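Local atomic coordinates of neurotoxin (Clostridium botulinum, PDB entry 2QN0), a protein that probably acts as a zinc-dependent protease, the light chain of botulinum neurotoxin type C1, cutting SNARE proteins of the nerve terminal. Residues 67-72 with 254-259; 124-129 with 307-312. All blocks are in the same frame, centred on the assembly; numbering follows the deposited sequence.

Overall arrangement
Contacts 1 and 2 lie on opposite sides of the centre of the single chain, their own centres 47 Å apart and their nearest atoms about 32 Å apart, so neither touches the other. Along the sequence they interleave: 67-72, then 124-129, then 254-259, then 307-312, each contact bringing an early segment to a late one. Contact 1 joins two loops at the surface, one between strand 43-46 and helix 80-97, the other between strands 248-253 and 261-266. Contact 2 is a two-stranded parallel sheet, separate from the eight-stranded mixed sheet. Together they tie the N-terminal half to the C-terminal half at two distant places of one protease fold.

Contact 1 of 2, residues 67-72 with 254-259; sequences PKSGYY and SNIFYS
The backbone N of I256 donates to S69 OG over 3.2 Å in a fairly straight bond (163° at the hydrogen), joining the two loops. With OG turned beside its own backbone N (chi1 -60°), the hydroxyl also lies 3.1 Å from N255 CB, while I256 lays its CG2 methyl against OG and its CD1 near S69 CB. In N255, CG sits between backbone N and carbonyl carbon (chi1 62°), which brings ND2 to 2.6 Å from the carbonyl O of P67 and OD1 close to F257 N. The latter fits an Asx turn, though at 2.4 Å between N255 OD1 and F257 N the bond is too short to trust in detail. P67 crosses the Y258 side chain at about a right angle, CG coming to 3.4 Å from CD1 obliquely to the ring. Strand 261-266 contributes Y261, which touches both P67 and N255, and K68 NZ forms a salt bridge with D167. One clear hydrogen bond, from I256 to S69, and small apolar contacts of P67 with Y258 and of S69 with I256 thus join these loops, which implies a limited surface contact made mostly by van der Waals packing.

Contact 2 of 2, residues 124-129 with 307-312; sequences INTFDF and ITTANP
A small parallel sheet of two strands, 126-128 and 309-311, makes this contact, the strand directions only 15° apart. The backbone bonds alternate in the parallel manner: F127 N donates to T309 O, N311 N to F127 O at 2.7 Å, and F129 N to N311 O. Where the strands begin, N125 O accepts twice, from T308 N at 2.9 Å and from T309 N, the latter almost in line with the carbonyl bond.

On one face, D128 and N311 lie side by side. With CG anti to the backbone N in both (chi1 -177° for D128), N311 ND2 reaches D128 OD1 at 2.9 Å, coming from above the carboxylate plane although the oxygen lies close to the amide plane. D130 N also donates to this oxygen. Nearer the start of the strands, T126 OG1 donates to N125 OD1 of its own segment and meets the CG2 methyl of T309 at 3.1 Å; a water joins N125 ND2 to T308 OG1.

The face of F127 and A310 is apolar. I307 crosses the F127 side chain at about a right angle and sets CG2 over the ring centre, 4.0 Å from the centroid, a CH-pi contact, while CD1 packs on CE1. F116 meets the same ring edge-to-face, and L304 of helix 283-304 and Y322 and L326 of helix 319-330 also touch F127.

The chemistry is therefore two-sided: one side-chain hydrogen bond, N311 to D128, joins the strands on that face, and a water bridges N125 and T308 just before them, whereas on the other the F127 ring packs the sheet onto two helices.

Contact 1 of 2, residues 67-72 with 254-259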
loop_
_atom_site.group_PDB
_atom_site.type_symbol
_atom_site.label_atom_id
_atom_site.label_comp_id
_atom_site.label_asym_id
_atom_site.label_seq_id
_atom_site.Cartn_x
_atom_site.Cartn_y
_atom_site.Cartn_z
ATOM N N PRO A 67 -4.574 -19.973 12.667
ATOM C CA PRO A 67 -3.390 -19.527 13.414
ATOM C C PRO A 67 -3.038 -18.055 13.211
ATOM O O PRO A 67 -2.292 -17.473 13.997
ATOM C CB PRO A 67 -2.292 -20.451 12.896
ATOM C CG PRO A 67 -3.035 -21.704 12.590
ATOM C CD PRO A 67 -4.254 -21.176 11.879
ATOM N N LYS A 68 -3.577 -17.465 12.148
ATOM C CA LYS A 68 -3.327 -16.067 11.817
ATOM C C LYS A 68 -3.313 -15.178 13.059
ATOM O O LYS A 68 -4.304 -15.101 13.789
ATOM C CB LYS A 68 -4.399 -15.572 10.844
ATOM C CG LYS A 68 -4.095 -14.239 10.181
ATOM C CD LYS A 68 -2.889 -14.342 9.260
ATOM C CE LYS A 68 -2.763 -13.110 8.381
ATOM N NZ LYS A 68 -2.681 -11.863 9.187
ATOM N N SER A 69 -2.186 -14.514 13.296
ATOM C CA SER A 69 -2.049 -13.624 14.444
ATOM C C SER A 69 -3.007 -12.450 14.290
ATOM O O SER A 69 -3.111 -11.862 13.211
ATOM C CB SER A 69 -0.615 -13.098 14.544
ATOM O OG SER A 69 0.311 -14.159 14.702
ATOM N N GLY A 70 -3.705 -12.110 15.370
ATOM C CA GLY A 70 -4.648 -11.006 15.311
ATOM C C GLY A 70 -4.671 -10.124 16.546
ATOM O O GLY A 70 -4.277 -10.539 17.637
ATOM N N TYR A 71 -5.132 -8.893 16.357
ATOM C CA TYR A 71 -5.244 -7.910 17.428
ATOM C C TYR A 71 -6.543 -7.174 17.147
ATOM O O TYR A 71 -6.681 -6.527 16.107
ATOM C CB TYR A 71 -4.070 -6.931 17.383
ATOM C CG TYR A 71 -4.096 -5.894 18.483
ATOM C CD1 TYR A 71 -3.504 -6.145 19.720
ATOM C CD2 TYR A 71 -4.730 -4.667 18.294
ATOM C CE1 TYR A 71 -3.540 -5.197 20.741
ATOM C CE2 TYR A 71 -4.774 -3.712 19.312
ATOM C CZ TYR A 71 -4.176 -3.985 20.530
ATOM O OH TYR A 71 -4.206 -3.044 21.533
ATOM N N TYR A 72 -7.494 -7.274 18.070
ATOM C CA TYR A 72 -8.797 -6.643 17.887
ATOM C C TYR A 72 -9.155 -5.622 18.962
ATOM O O TYR A 72 -9.204 -5.947 20.148
ATOM C CB TYR A 72 -9.875 -7.728 17.830
ATOM C CG TYR A 72 -9.690 -8.697 16.686
ATOM C CD1 TYR A 72 -10.287 -8.465 15.448
ATOM C CD2 TYR A 72 -8.877 -9.822 16.826
ATOM C CE1 TYR A 72 -10.080 -9.330 14.374
ATOM C CE2 TYR A 72 -8.661 -10.692 15.756
ATOM C CZ TYR A 72 -9.265 -10.438 14.534
ATOM O OH TYR A 72 -9.048 -11.286 13.473
ATOM N N SER A 254 5.118 -19.859 11.691
ATOM C CA SER A 254 4.571 -19.972 13.032
ATOM C C SER A 254 4.210 -18.591 13.559
ATOM O O SER A 254 5.048 -17.685 13.580
ATOM C CB SER A 254 5.576 -20.671 13.949
ATOM O OG SER A 254 6.845 -20.049 13.893
ATOM N N ASN A 255 2.951 -18.439 13.965
ATOM C CA ASN A 255 2.440 -17.171 14.474
ATOM C C ASN A 255 2.988 -16.803 15.843
ATOM O O ASN A 255 3.954 -17.398 16.321
ATOM C CB ASN A 255 0.909 -17.196 14.528
ATOM C CG ASN A 255 0.377 -18.264 15.457
ATOM O OD1 ASN A 255 0.780 -18.346 16.612
ATOM N ND2 ASN A 255 -0.538 -19.085 14.959
ATOM N N ILE A 256 2.353 -15.814 16.466
ATOM C CA ILE A 256 2.758 -15.319 17.778
ATOM C C ILE A 256 2.461 -16.292 18.921
ATOM O O ILE A 256 2.904 -16.081 20.052
ATOM C CB ILE A 256 2.076 -13.963 18.085
ATOM C CG1 ILE A 256 0.560 -14.143 18.191
ATOM C CG2 ILE A 256 2.386 -12.968 16.979
ATOM C CD1 ILE A 256 -0.191 -12.862 18.519
ATOM N N PHE A 257 1.712 -17.350 18.623
ATOM C CA PHE A 257 1.355 -18.359 19.617
ATOM C C PHE A 257 1.571 -19.782 19.094
ATOM O O PHE A 257 2.485 -20.480 19.536
ATOM C CB PHE A 257 -0.110 -18.202 20.035
ATOM C CG PHE A 257 -0.419 -16.891 20.701
ATOM C CD1 PHE A 257 0.285 -16.485 21.830
ATOM C CD2 PHE A 257 -1.429 -16.070 20.210
ATOM C CE1 PHE A 257 -0.013 -15.278 22.462
ATOM C CE2 PHE A 257 -1.734 -14.862 20.834
ATOM C CZ PHE A 257 -1.025 -14.466 21.962
ATOM N N TYR A 258 0.722 -20.202 18.156
ATOM C CA TYR A 258 0.789 -21.539 17.566
ATOM C C TYR A 258 2.164 -21.916 17.026
ATOM O O TYR A 258 3.057 -21.077 16.912
ATOM C CB TYR A 258 -0.221 -21.680 16.420
ATOM C CG TYR A 258 -1.680 -21.542 16.804
ATOM C CD1 TYR A 258 -2.682 -21.937 15.919
ATOM C CD2 TYR A 258 -2.063 -21.011 18.037
ATOM C CE1 TYR A 258 -4.026 -21.809 16.245
ATOM C CE2 TYR A 258 -3.410 -20.877 18.373
ATOM C CZ TYR A 258 -4.385 -21.278 17.472
ATOM O OH TYR A 258 -5.718 -21.155 17.792
ATOM N N SER A 259 2.317 -23.194 16.688
ATOM C CA SER A 259 3.567 -23.708 16.143
ATOM C C SER A 259 3.449 -23.814 14.625
ATOM O O SER A 259 2.386 -23.566 14.059
ATOM C CB SER A 259 3.889 -25.083 16.737
ATOM O OG SER A 259 2.885 -26.031 16.420
#

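Contact 2 of 2, residues 124-129 with 307-312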
loop_
_atom_site.group_PDB
_atom_site.type_symbol
_atom_site.label_atom_id
_atom_site.label_comp_id
_atom_site.label_asym_id
_atom_site.label_seq_id
_atom_site.Cartn_x
_atom_site.Cartn_y
_atom_site.Cartn_z
ATOM N N ILE A 124 -12.867 -0.172 -26.713
ATOM C CA ILE A 124 -11.504 0.163 -27.108
ATOM C C ILE A 124 -11.278 1.639 -27.451
ATOM O O ILE A 124 -10.171 2.154 -27.281
ATOM C CB ILE A 124 -11.056 -0.709 -28.306
ATOM C CG1 ILE A 124 -11.011 -2.180 -27.877
ATOM C CG2 ILE A 124 -9.689 -0.267 -28.803
ATOM C CD1 ILE A 124 -10.624 -3.137 -28.989
ATOM N N ASN A 125 -12.314 2.325 -27.923
ATOM C CA ASN A 125 -12.162 3.735 -28.288
ATOM C C ASN A 125 -12.535 4.698 -27.163
ATOM O O ASN A 125 -12.628 5.905 -27.385
ATOM C CB ASN A 125 -13.025 4.058 -29.514
ATOM C CG ASN A 125 -14.514 4.041 -29.207
ATOM O OD1 ASN A 125 -14.932 3.728 -28.090
ATOM N ND2 ASN A 125 -15.325 4.377 -30.205
ATOM N N THR A 126 -12.714 4.172 -25.957
ATOM C CA THR A 126 -13.145 4.995 -24.833
ATOM C C THR A 126 -12.235 5.106 -23.612
ATOM O O THR A 126 -11.556 4.151 -23.235
ATOM C CB THR A 126 -14.518 4.498 -24.335
ATOM O OG1 THR A 126 -15.467 4.575 -25.405
ATOM C CG2 THR A 126 -15.010 5.331 -23.153
ATOM N N PHE A 127 -12.239 6.296 -23.012
ATOM C CA PHE A 127 -11.513 6.586 -21.772
ATOM C C PHE A 127 -12.659 6.738 -20.770
ATOM O O PHE A 127 -13.499 7.619 -20.938
ATOM C CB PHE A 127 -10.771 7.932 -21.830
ATOM C CG PHE A 127 -9.336 7.848 -22.295
ATOM C CD1 PHE A 127 -8.664 6.634 -22.370
ATOM C CD2 PHE A 127 -8.644 9.014 -22.625
ATOM C CE1 PHE A 127 -7.322 6.583 -22.768
ATOM C CE2 PHE A 127 -7.305 8.973 -23.022
ATOM C CZ PHE A 127 -6.642 7.755 -23.093
ATOM N N ASP A 128 -12.717 5.886 -19.750
ATOM C CA ASP A 128 -13.782 5.981 -18.751
ATOM C C ASP A 128 -13.180 6.313 -17.393
ATOM O O ASP A 128 -12.632 5.447 -16.712
ATOM C CB ASP A 128 -14.563 4.668 -18.673
ATOM C CG ASP A 128 -15.721 4.730 -17.693
ATOM O OD1 ASP A 128 -15.989 5.816 -17.134
ATOM O OD2 ASP A 128 -16.371 3.684 -17.483
ATOM N N PHE A 129 -13.291 7.577 -17.002
ATOM C CA PHE A 129 -12.737 8.033 -15.736
ATOM C C PHE A 129 -13.573 7.674 -14.507
ATOM O O PHE A 129 -13.187 7.989 -13.380
ATOM C CB PHE A 129 -12.485 9.542 -15.818
ATOM C CG PHE A 129 -11.381 9.911 -16.776
ATOM C CD1 PHE A 129 -10.055 9.945 -16.353
ATOM C CD2 PHE A 129 -11.661 10.175 -18.115
ATOM C CE1 PHE A 129 -9.024 10.233 -17.243
ATOM C CE2 PHE A 129 -10.637 10.464 -19.017
ATOM C CZ PHE A 129 -9.314 10.493 -18.580
ATOM N N ILE A 307 -8.545 5.887 -29.145
ATOM C CA ILE A 307 -9.426 6.745 -28.356
ATOM C C ILE A 307 -10.100 7.866 -29.141
ATOM O O ILE A 307 -9.432 8.704 -29.746
ATOM C CB ILE A 307 -8.683 7.384 -27.163
ATOM C CG1 ILE A 307 -7.916 6.312 -26.381
ATOM C CG2 ILE A 307 -9.689 8.062 -26.247
ATOM C CD1 ILE A 307 -8.797 5.209 -25.811
ATOM N N THR A 308 -11.430 7.884 -29.101
ATOM C CA THR A 308 -12.212 8.905 -29.792
ATOM C C THR A 308 -13.247 9.537 -28.867
ATOM O O THR A 308 -13.800 10.595 -29.171
ATOM C CB THR A 308 -12.969 8.316 -30.990
ATOM O OG1 THR A 308 -13.919 7.353 -30.521
ATOM C CG2 THR A 308 -12.006 7.651 -31.952
ATOM N N THR A 309 -13.515 8.886 -27.739
ATOM C CA THR A 309 -14.503 9.400 -26.804
ATOM C C THR A 309 -14.114 9.143 -25.353
ATOM O O THR A 309 -13.320 8.248 -25.058
ATOM C CB THR A 309 -15.890 8.777 -27.085
ATOM O OG1 THR A 309 -16.862 9.345 -26.199
ATOM C CG2 THR A 309 -15.847 7.272 -26.893
ATOM N N ALA A 310 -14.676 9.937 -24.450
ATOM C CA ALA A 310 -14.377 9.803 -23.031
ATOM C C ALA A 310 -15.618 9.981 -22.170
ATOM O O ALA A 310 -16.571 10.659 -22.563
ATOM C CB ALA A 310 -13.317 10.822 -22.630
ATOM N N ASN A 311 -15.598 9.359 -20.997
ATOM C CA ASN A 311 -16.702 9.447 -20.052
ATOM C C ASN A 311 -16.153 9.869 -18.690
ATOM O O ASN A 311 -15.214 9.260 -18.180
ATOM C CB ASN A 311 -17.399 8.091 -19.921
ATOM C CG ASN A 311 -18.496 8.098 -18.875
ATOM O OD1 ASN A 311 -19.477 8.833 -18.994
ATOM N ND2 ASN A 311 -18.333 7.282 -17.836
ATOM N N PRO A 312 -16.704 10.945 -18.103
ATOM C CA PRO A 312 -17.792 11.763 -18.653
ATOM C C PRO A 312 -17.325 12.596 -19.849
ATOM O O PRO A 312 -16.123 12.737 -20.085
ATOM C CB PRO A 312 -18.211 12.623 -17.460
ATOM C CG PRO A 312 -16.939 12.783 -16.699
ATOM C CD PRO A 312 -16.352 11.390 -16.744
HETATM O O HOH W 1 -14.083 5.113 -32.659
#